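Side-chain contacts in hypothetical protein aq_1665 (Aquifex aeolicus, PDB 1XM7), which is of uncharacterised function but belongs to the calcineurin-like phosphoesterases and is therefore probably a hydrolase: residues M4-D9 with I109-Y114; D118-R123 with H149-G154; T35-V40 with K68-R73. One frame throughout, in Å; residues are numbered along the deposited sequence.

Interaction 1: residues M4-D9 with I109-Y114; sequences MYFISD and ILLSHY
The two-sheet core of the calcineurin-like phosphoesterase fold is bridged here by Phe6 and Leu111, and at the C-terminal ends of their strands Asp9 meets His113 in what is probably the active-site region. Asp9 opens an Asp-x-His motif and His113 closes a Ser-His motif; in metal-dependent relatives such positions supply metal ligands, consistent with a similar role here. Strands 4-7 and 107-112 belong to different sheets, and the touching parts run only 10° apart. Between them the Phe6 and Leu111 side chains cross at about a right angle, Leu111 CD2 reaching Phe6 CE2 at 3.9 Å in an oblique approach to the ring. Tyr48 and Ile144 contact both residues, carrying the apolar layer into strands 46-49 and 142-145. Beyond this layer the chemistry turns polar. A chi1 of 169° swings the His113 ring away from its own backbone N and over to the Asp9 carboxylate, while ND1 is hydrogen-bonded to Leu50 O. On Asp9, OD1 accepts from Ser8 OG at 2.8 Å, from the anti side and somewhat out of the carboxylate plane, and also from His147 N. The other oxygen, Asp9 OD2, lies 3.3 Å from His113 CE1 at the ring's edge, with carboxylate and imidazole planes 38° apart.

Interaction 2: residues D118-R123 with H149-G154; sequences DPITER and HWNREG
Two flat groups, the Trp150 indole and the His149 imidazole, flank the place where Ile120 meets the Asn151 side chain through CB. The indole carries Arg152 N over one face, 3.5 Å above the plane and offset toward the rim, and Trp173 also meets it, its ring plane inclined at about 45°. The imidazole is held through ND1 by Asn170 OD1. His149 ends a Gly-His-x-His sequence of the kind that supplies metal ligands in metallophosphoesterases, so the loop probably borders the active-site region. Across the contact, the Ile120 and Asn151 side chains run antiparallel alongside one another. Ile120 CD1 lies 3.9 Å from Asn151 CB and 4.3 Å from His149 O, a small touch in which the methyl meets one aliphatic carbon and lies near one carbonyl oxygen. With CG1 beside the backbone N (chi1 -58°), the longer branch of Ile120 is the one that reaches over. Its backbone is set by an Asx turn: Asp118 OD1 receives Ile120 N at 2.8 Å through its anti lone pair, and Thr121 N more weakly. On the other segment, Arg152 NH1 and Glu153 OE1 form a local salt bridge of 3.1 Å. The contact thus joins two irregular surface loops. Residues 118-123 connect strand 107-112 to helix 125-137, against whose Gln128 Asp118 and Glu122 rest, and residues 149-154 lie between strands 142-145 and 166-168.

Interaction 3: residues T35-V40 with K68-R73; sequences TNLLKV and KALPGR
Lys74 NZ is gripped by backbone carbonyls from the turn that presents Leu70 to Leu37 and Leu38: Leu70 O and Gly72 O accept hydrogen bonds from it, and Pro71 O a weak one. The contact illustrates how two helix ends in an alpha/beta layer can be joined by a single forked side chain. Leu70 is the first residue beyond helix 63-69 to leave helical geometry, and its CB is directed toward residues 35-40. Its CG sits beside the backbone N (chi1 -70°), and the two methyl groups divide the work. Leu70 CD1 packs 3.8 Å from Leu37 CB. The other methyl, Leu70 CD2, lies 4.2 Å from Leu38 CG. Both leucines of the helix cross Leu70 at about a right angle. Leu37 continues inward to Ile7 and Leu47 of the central strands; Leu38 lies at the solvent-exposed side. The helix then ends in an inverse gamma turn centred on Lys39, whose N still bonds Thr35 O at 3.1 Å. Since only aliphatic carbons meet across the interface, its cohesion should come mainly from van der Waals contact and burial of apolar surface, while the polar bonds shape each segment separately.

How the interactions relate
Taken together, the three contacts show chemistry following place in the fold. Interaction 1 is fully buried near the centre of the chain and joins the two sheets, passing from apolar packing to a polar cluster at the strand ends. Interaction 3, about 16 Å away between centres, is largely buried, with Leu38 exposed; wholly aliphatic, it ties two helix ends on the outer side of one sheet and shares an element with interaction 1, because Ile7 and Tyr5 of strand 4-7 pack on Leu37 and Val40. Interaction 2 is a surface contact between loops, connected to interaction 1 where His149 packs against Asp9. Interactions 2 and 3 do not touch and lie on opposite sides of the chain's centre.

Interaction 1: residues M4-D9 with I109-Y114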
loop_
_atom_site.group_PDB
_atom_site.type_symbol
_atom_site.label_atom_id
_atom_site.label_comp_id
_atom_site.label_asym_id
_atom_site.label_seq_id
_atom_site.Cartn_x
_atom_site.Cartn_y
_atom_site.Cartn_z
ATOM N N MET A 4 -4.777 2.829 12.536
ATOM C CA MET A 4 -4.656 2.960 11.090
ATOM C C MET A 4 -3.602 1.967 10.620
ATOM O O MET A 4 -2.541 1.854 11.235
ATOM C CB MET A 4 -4.214 4.376 10.689
ATOM C CG MET A 4 -5.222 5.493 10.954
ATOM S SD MET A 4 -4.703 7.094 10.219
ATOM C CE MET A 4 -3.030 7.185 10.810
ATOM N N TYR A 5 -3.898 1.243 9.543
ATOM C CA TYR A 5 -2.951 0.280 8.990
ATOM C C TYR A 5 -2.679 0.594 7.535
ATOM O O TYR A 5 -3.531 1.156 6.858
ATOM C CB TYR A 5 -3.493 -1.136 9.096
ATOM C CG TYR A 5 -3.665 -1.591 10.512
ATOM C CD1 TYR A 5 -4.878 -1.423 11.172
ATOM C CD2 TYR A 5 -2.596 -2.154 11.210
ATOM C CE1 TYR A 5 -5.027 -1.804 12.501
ATOM C CE2 TYR A 5 -2.727 -2.535 12.535
ATOM C CZ TYR A 5 -3.944 -2.360 13.176
ATOM O OH TYR A 5 -4.085 -2.750 14.482
ATOM N N PHE A 6 -1.494 0.230 7.057
ATOM C CA PHE A 6 -1.132 0.491 5.675
ATOM C C PHE A 6 -0.468 -0.719 5.075
ATOM O O PHE A 6 0.402 -1.337 5.686
ATOM C CB PHE A 6 -0.199 1.688 5.583
ATOM C CG PHE A 6 -0.651 2.842 6.404
ATOM C CD1 PHE A 6 -0.460 2.840 7.787
ATOM C CD2 PHE A 6 -1.346 3.890 5.823
ATOM C CE1 PHE A 6 -0.961 3.859 8.577
ATOM C CE2 PHE A 6 -1.856 4.921 6.610
ATOM C CZ PHE A 6 -1.664 4.904 7.986
ATOM N N ILE A 7 -0.882 -1.035 3.854
ATOM C CA ILE A 7 -0.384 -2.190 3.134
ATOM C C ILE A 7 -0.541 -1.874 1.662
ATOM O O ILE A 7 -1.372 -1.042 1.296
ATOM C CB ILE A 7 -1.251 -3.408 3.486
ATOM C CG1 ILE A 7 -0.600 -4.707 2.992
ATOM C CG2 ILE A 7 -2.667 -3.198 2.924
ATOM C CD1 ILE A 7 -1.228 -5.965 3.616
ATOM N N SER A 8 0.249 -2.519 0.815
ATOM C CA SER A 8 0.122 -2.267 -0.609
ATOM C C SER A 8 0.809 -3.327 -1.448
ATOM O O SER A 8 1.596 -4.119 -0.940
ATOM C CB SER A 8 0.691 -0.896 -0.963
ATOM O OG SER A 8 2.083 -0.892 -0.763
ATOM N N ASP A 9 0.498 -3.327 -2.738
ATOM C CA ASP A 9 1.076 -4.272 -3.680
ATOM C C ASP A 9 0.788 -5.706 -3.287
ATOM O O ASP A 9 1.681 -6.555 -3.309
ATOM C CB ASP A 9 2.581 -4.061 -3.784
ATOM C CG ASP A 9 2.931 -2.635 -4.091
ATOM O OD1 ASP A 9 3.082 -1.838 -3.146
ATOM O OD2 ASP A 9 3.028 -2.295 -5.279
ATOM N N ILE A 109 0.594 13.487 6.742
ATOM C CA ILE A 109 0.997 12.333 5.941
ATOM C C ILE A 109 0.432 12.218 4.519
ATOM O O ILE A 109 -0.785 12.250 4.303
ATOM C CB ILE A 109 0.653 11.012 6.673
ATOM C CG1 ILE A 109 1.159 11.060 8.118
ATOM C CG2 ILE A 109 1.289 9.832 5.939
ATOM C CD1 ILE A 109 0.714 9.883 8.970
ATOM N N LEU A 110 1.344 12.059 3.561
ATOM C CA LEU A 110 0.989 11.894 2.160
ATOM C C LEU A 110 0.935 10.399 1.889
ATOM O O LEU A 110 1.890 9.662 2.168
ATOM C CB LEU A 110 2.047 12.509 1.239
ATOM C CG LEU A 110 1.658 13.019 -0.159
ATOM C CD1 LEU A 110 2.809 12.770 -1.105
ATOM C CD2 LEU A 110 0.417 12.347 -0.681
ATOM N N LEU A 111 -0.195 9.966 1.346
ATOM C CA LEU A 111 -0.411 8.577 0.991
ATOM C C LEU A 111 -0.490 8.514 -0.522
ATOM O O LEU A 111 -1.347 9.152 -1.147
ATOM C CB LEU A 111 -1.729 8.082 1.566
ATOM C CG LEU A 111 -1.975 8.276 3.060
ATOM C CD1 LEU A 111 -3.363 7.774 3.375
ATOM C CD2 LEU A 111 -0.929 7.536 3.880
ATOM N N SER A 112 0.413 7.751 -1.111
ATOM C CA SER A 112 0.431 7.594 -2.549
ATOM C C SER A 112 0.976 6.206 -2.868
ATOM O O SER A 112 1.596 5.570 -2.016
ATOM C CB SER A 112 1.319 8.657 -3.168
ATOM O OG SER A 112 1.204 8.629 -4.573
ATOM N N HIS A 113 0.728 5.717 -4.076
ATOM C CA HIS A 113 1.240 4.412 -4.454
ATOM C C HIS A 113 2.685 4.557 -4.895
ATOM O O HIS A 113 3.510 3.687 -4.653
ATOM C CB HIS A 113 0.435 3.837 -5.613
ATOM C CG HIS A 113 1.050 2.616 -6.223
ATOM N ND1 HIS A 113 1.045 1.387 -5.597
ATOM C CD2 HIS A 113 1.721 2.444 -7.384
ATOM C CE1 HIS A 113 1.690 0.510 -6.348
ATOM N NE2 HIS A 113 2.110 1.125 -7.437
ATOM N N TYR A 114 2.979 5.678 -5.540
ATOM C CA TYR A 114 4.307 5.937 -6.068
ATOM C C TYR A 114 5.223 6.579 -5.065
ATOM O O TYR A 114 4.783 7.342 -4.213
ATOM C CB TYR A 114 4.211 6.820 -7.320
ATOM C CG TYR A 114 3.253 6.269 -8.354
ATOM C CD1 TYR A 114 1.871 6.414 -8.195
ATOM C CD2 TYR A 114 3.720 5.534 -9.448
ATOM C CE1 TYR A 114 0.979 5.837 -9.092
ATOM C CE2 TYR A 114 2.832 4.950 -10.354
ATOM C CZ TYR A 114 1.463 5.107 -10.168
ATOM O OH TYR A 114 0.571 4.534 -11.053
#

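Interaction 2: residues D118-R123 with H149-G154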
loop_
_atom_site.group_PDB
_atom_site.type_symbol
_atom_site.label_atom_id
_atom_site.label_comp_id
_atom_site.label_asym_id
_atom_site.label_seq_id
_atom_site.Cartn_x
_atom_site.Cartn_y
_atom_site.Cartn_z
ATOM N N ASP A 118 12.245 5.873 -7.335
ATOM C CA ASP A 118 12.428 4.424 -7.304
ATOM C C ASP A 118 13.934 4.126 -7.251
ATOM O O ASP A 118 14.689 4.404 -8.197
ATOM C CB ASP A 118 11.800 3.767 -8.532
ATOM C CG ASP A 118 11.701 2.256 -8.399
ATOM O OD1 ASP A 118 12.713 1.609 -8.048
ATOM O OD2 ASP A 118 10.608 1.710 -8.649
ATOM N N PRO A 119 14.382 3.533 -6.135
ATOM C CA PRO A 119 15.782 3.188 -5.901
ATOM C C PRO A 119 16.342 2.202 -6.890
ATOM O O PRO A 119 17.526 1.891 -6.842
ATOM C CB PRO A 119 15.761 2.631 -4.483
ATOM C CG PRO A 119 14.463 1.913 -4.454
ATOM C CD PRO A 119 13.525 2.910 -5.110
ATOM N N ILE A 120 15.500 1.706 -7.787
ATOM C CA ILE A 120 15.957 0.729 -8.768
ATOM C C ILE A 120 15.651 1.208 -10.172
ATOM O O ILE A 120 16.536 1.676 -10.887
ATOM C CB ILE A 120 15.277 -0.644 -8.544
ATOM C CG1 ILE A 120 15.564 -1.146 -7.122
ATOM C CG2 ILE A 120 15.782 -1.646 -9.569
ATOM C CD1 ILE A 120 14.508 -2.136 -6.574
ATOM N N THR A 121 14.389 1.097 -10.560
ATOM C CA THR A 121 13.969 1.518 -11.879
ATOM C C THR A 121 12.813 2.493 -11.821
ATOM O O THR A 121 11.730 2.163 -11.332
ATOM C CB THR A 121 13.560 0.317 -12.724
ATOM O OG1 THR A 121 14.735 -0.423 -13.080
ATOM C CG2 THR A 121 12.825 0.772 -13.984
ATOM N N GLU A 122 13.049 3.696 -12.331
ATOM C CA GLU A 122 12.027 4.728 -12.349
ATOM C C GLU A 122 11.144 4.579 -13.572
ATOM O O GLU A 122 11.343 5.238 -14.586
ATOM C CB GLU A 122 12.683 6.102 -12.309
ATOM C CG GLU A 122 12.961 6.545 -10.885
ATOM C CD GLU A 122 14.073 7.553 -10.783
ATOM O OE1 GLU A 122 15.247 7.126 -10.693
ATOM O OE2 GLU A 122 13.768 8.768 -10.802
ATOM N N ARG A 123 10.165 3.692 -13.450
ATOM C CA ARG A 123 9.230 3.391 -14.521
ATOM C C ARG A 123 8.184 4.467 -14.740
ATOM O O ARG A 123 7.672 4.625 -15.844
ATOM C CB ARG A 123 8.518 2.072 -14.225
ATOM C CG ARG A 123 9.340 0.813 -14.481
ATOM C CD ARG A 123 8.585 -0.388 -13.948
ATOM N NE ARG A 123 8.542 -0.342 -12.489
ATOM C CZ ARG A 123 7.777 -1.118 -11.722
ATOM N NH1 ARG A 123 6.967 -2.017 -12.274
ATOM N NH2 ARG A 123 7.835 -1.003 -10.396
ATOM N N HIS A 149 9.217 -3.013 -5.101
ATOM C CA HIS A 149 9.310 -4.374 -4.588
ATOM C C HIS A 149 10.614 -4.709 -3.902
ATOM O O HIS A 149 11.591 -3.969 -3.964
ATOM C CB HIS A 149 9.074 -5.389 -5.707
ATOM C CG HIS A 149 7.770 -5.208 -6.419
ATOM N ND1 HIS A 149 6.581 -4.996 -5.753
ATOM C CD2 HIS A 149 7.467 -5.199 -7.739
ATOM C CE1 HIS A 149 5.605 -4.863 -6.632
ATOM N NE2 HIS A 149 6.116 -4.981 -7.844
ATOM N N TRP A 150 10.603 -5.857 -3.245
ATOM C CA TRP A 150 11.762 -6.341 -2.536
ATOM C C TRP A 150 12.892 -6.614 -3.516
ATOM O O TRP A 150 12.662 -7.063 -4.638
ATOM C CB TRP A 150 11.408 -7.634 -1.795
ATOM C CG TRP A 150 12.571 -8.241 -1.068
ATOM C CD1 TRP A 150 12.944 -8.014 0.233
ATOM C CD2 TRP A 150 13.581 -9.093 -1.631
ATOM N NE1 TRP A 150 14.126 -8.668 0.508
ATOM C CE2 TRP A 150 14.538 -9.335 -0.619
ATOM C CE3 TRP A 150 13.774 -9.667 -2.897
ATOM C CZ2 TRP A 150 15.674 -10.129 -0.835
ATOM C CZ3 TRP A 150 14.905 -10.452 -3.112
ATOM C CH2 TRP A 150 15.840 -10.675 -2.085
ATOM N N ASN A 151 14.114 -6.323 -3.088
ATOM C CA ASN A 151 15.307 -6.582 -3.881
ATOM C C ASN A 151 16.325 -7.022 -2.849
ATOM O O ASN A 151 16.168 -6.740 -1.661
ATOM C CB ASN A 151 15.774 -5.328 -4.631
ATOM C CG ASN A 151 16.064 -4.163 -3.713
ATOM O OD1 ASN A 151 15.594 -3.044 -3.936
ATOM N ND2 ASN A 151 16.850 -4.415 -2.675
ATOM N N ARG A 152 17.363 -7.714 -3.294
ATOM C CA ARG A 152 18.380 -8.222 -2.382
ATOM C C ARG A 152 19.298 -7.185 -1.727
ATOM O O ARG A 152 20.263 -7.562 -1.066
ATOM C CB ARG A 152 19.226 -9.283 -3.096
ATOM C CG ARG A 152 18.659 -9.715 -4.445
ATOM C CD ARG A 152 18.938 -8.652 -5.500
ATOM N NE ARG A 152 18.261 -8.897 -6.774
ATOM C CZ ARG A 152 18.673 -8.404 -7.944
ATOM N NH1 ARG A 152 19.765 -7.643 -8.002
ATOM N NH2 ARG A 152 17.993 -8.669 -9.060
ATOM N N GLU A 153 19.005 -5.894 -1.889
ATOM C CA GLU A 153 19.838 -4.849 -1.283
ATOM C C GLU A 153 19.114 -3.872 -0.346
ATOM O O GLU A 153 19.397 -3.841 0.844
ATOM C CB GLU A 153 20.570 -4.048 -2.359
ATOM C CG GLU A 153 20.156 -4.359 -3.783
ATOM C CD GLU A 153 20.650 -5.713 -4.251
ATOM O OE1 GLU A 153 20.426 -6.059 -5.433
ATOM O OE2 GLU A 153 21.267 -6.432 -3.434
ATOM N N GLY A 154 18.200 -3.064 -0.877
ATOM C CA GLY A 154 17.491 -2.106 -0.038
ATOM C C GLY A 154 16.883 -0.962 -0.835
ATOM O O GLY A 154 15.758 -0.504 -0.506
#

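Interaction 3: residues T35-V40 with K68-R73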
loop_
_atom_site.group_PDB
_atom_site.type_symbol
_atom_site.label_atom_id
_atom_site.label_comp_id
_atom_site.label_asym_id
_atom_site.label_seq_id
_atom_site.Cartn_x
_atom_site.Cartn_y
_atom_site.Cartn_z
ATOM N N THR A 35 -4.374 -13.456 6.319
ATOM C CA THR A 35 -4.261 -13.950 7.671
ATOM C C THR A 35 -3.736 -12.850 8.573
ATOM O O THR A 35 -4.337 -12.551 9.605
ATOM C CB THR A 35 -3.320 -15.159 7.734
ATOM O OG1 THR A 35 -3.967 -16.286 7.133
ATOM C CG2 THR A 35 -2.969 -15.495 9.174
ATOM N N ASN A 36 -2.629 -12.232 8.171
ATOM C CA ASN A 36 -2.019 -11.161 8.963
ATOM C C ASN A 36 -2.909 -9.948 9.151
ATOM O O ASN A 36 -2.715 -9.165 10.081
ATOM C CB ASN A 36 -0.688 -10.740 8.343
ATOM C CG ASN A 36 0.412 -11.772 8.574
ATOM O OD1 ASN A 36 1.340 -11.897 7.773
ATOM N ND2 ASN A 36 0.317 -12.508 9.680
ATOM N N LEU A 37 -3.882 -9.786 8.263
ATOM C CA LEU A 37 -4.808 -8.671 8.375
ATOM C C LEU A 37 -5.898 -9.111 9.318
ATOM O O LEU A 37 -6.405 -8.323 10.115
ATOM C CB LEU A 37 -5.435 -8.334 7.026
ATOM C CG LEU A 37 -4.519 -7.691 5.993
ATOM C CD1 LEU A 37 -5.274 -7.596 4.691
ATOM C CD2 LEU A 37 -4.054 -6.313 6.462
ATOM N N LEU A 38 -6.246 -10.387 9.216
ATOM C CA LEU A 38 -7.289 -10.960 10.048
ATOM C C LEU A 38 -7.004 -10.763 11.532
ATOM O O LEU A 38 -7.862 -10.293 12.291
ATOM C CB LEU A 38 -7.427 -12.454 9.763
ATOM C CG LEU A 38 -8.833 -13.043 9.919
ATOM C CD1 LEU A 38 -8.739 -14.560 9.852
ATOM C CD2 LEU A 38 -9.456 -12.612 11.231
ATOM N N LYS A 39 -5.796 -11.122 11.947
ATOM C CA LYS A 39 -5.455 -11.002 13.350
ATOM C C LYS A 39 -4.860 -9.671 13.723
ATOM O O LYS A 39 -3.764 -9.603 14.261
ATOM C CB LYS A 39 -4.519 -12.138 13.772
ATOM C CG LYS A 39 -3.396 -12.457 12.815
ATOM C CD LYS A 39 -2.693 -13.716 13.299
ATOM C CE LYS A 39 -1.505 -14.081 12.438
ATOM N NZ LYS A 39 -0.679 -15.105 13.130
ATOM N N VAL A 40 -5.607 -8.610 13.467
ATOM C CA VAL A 40 -5.131 -7.272 13.760
ATOM C C VAL A 40 -6.266 -6.250 13.619
ATOM O O VAL A 40 -6.526 -5.458 14.532
ATOM C CB VAL A 40 -3.945 -6.945 12.822
ATOM C CG1 VAL A 40 -4.051 -5.533 12.269
ATOM C CG2 VAL A 40 -2.646 -7.141 13.573
ATOM N N LYS A 68 -13.245 -8.641 1.688
ATOM C CA LYS A 68 -14.455 -7.864 1.884
ATOM C C LYS A 68 -15.007 -8.086 3.291
ATOM O O LYS A 68 -15.459 -7.151 3.943
ATOM C CB LYS A 68 -15.490 -8.276 0.831
ATOM C CG LYS A 68 -16.609 -7.277 0.596
ATOM C CD LYS A 68 -17.596 -7.786 -0.455
ATOM C CE LYS A 68 -18.713 -6.762 -0.705
ATOM N NZ LYS A 68 -19.669 -7.176 -1.788
ATOM N N ALA A 69 -14.949 -9.327 3.761
ATOM C CA ALA A 69 -15.463 -9.680 5.078
ATOM C C ALA A 69 -14.673 -9.074 6.231
ATOM O O ALA A 69 -15.228 -8.833 7.305
ATOM C CB ALA A 69 -15.503 -11.190 5.222
ATOM N N LEU A 70 -13.384 -8.822 6.019
ATOM C CA LEU A 70 -12.546 -8.261 7.079
ATOM C C LEU A 70 -13.157 -7.038 7.747
ATOM O O LEU A 70 -13.835 -6.251 7.109
ATOM C CB LEU A 70 -11.159 -7.904 6.534
ATOM C CG LEU A 70 -10.268 -9.092 6.165
ATOM C CD1 LEU A 70 -8.946 -8.590 5.630
ATOM C CD2 LEU A 70 -10.049 -9.974 7.386
ATOM N N PRO A 71 -12.929 -6.873 9.053
ATOM C CA PRO A 71 -13.483 -5.717 9.759
ATOM C C PRO A 71 -12.721 -4.413 9.482
ATOM O O PRO A 71 -11.668 -4.420 8.853
ATOM C CB PRO A 71 -13.414 -6.152 11.222
ATOM C CG PRO A 71 -12.194 -7.014 11.254
ATOM C CD PRO A 71 -12.339 -7.837 10.001
ATOM N N GLY A 72 -13.272 -3.294 9.938
ATOM C CA GLY A 72 -12.628 -2.008 9.735
ATOM C C GLY A 72 -12.999 -1.320 8.434
ATOM O O GLY A 72 -13.597 -1.927 7.543
ATOM N N ARG A 73 -12.662 -0.037 8.336
ATOM C CA ARG A 73 -12.920 0.750 7.131
ATOM C C ARG A 73 -11.773 0.478 6.149
ATOM O O ARG A 73 -10.633 0.277 6.552
ATOM C CB ARG A 73 -12.990 2.241 7.496
ATOM C CG ARG A 73 -12.814 3.219 6.338
ATOM C CD ARG A 73 -13.272 4.633 6.718
ATOM N NE ARG A 73 -14.721 4.656 6.932
ATOM C CZ ARG A 73 -15.627 4.990 6.012
ATOM N NH1 ARG A 73 -15.253 5.352 4.791
ATOM N NH2 ARG A 73 -16.921 4.933 6.306
#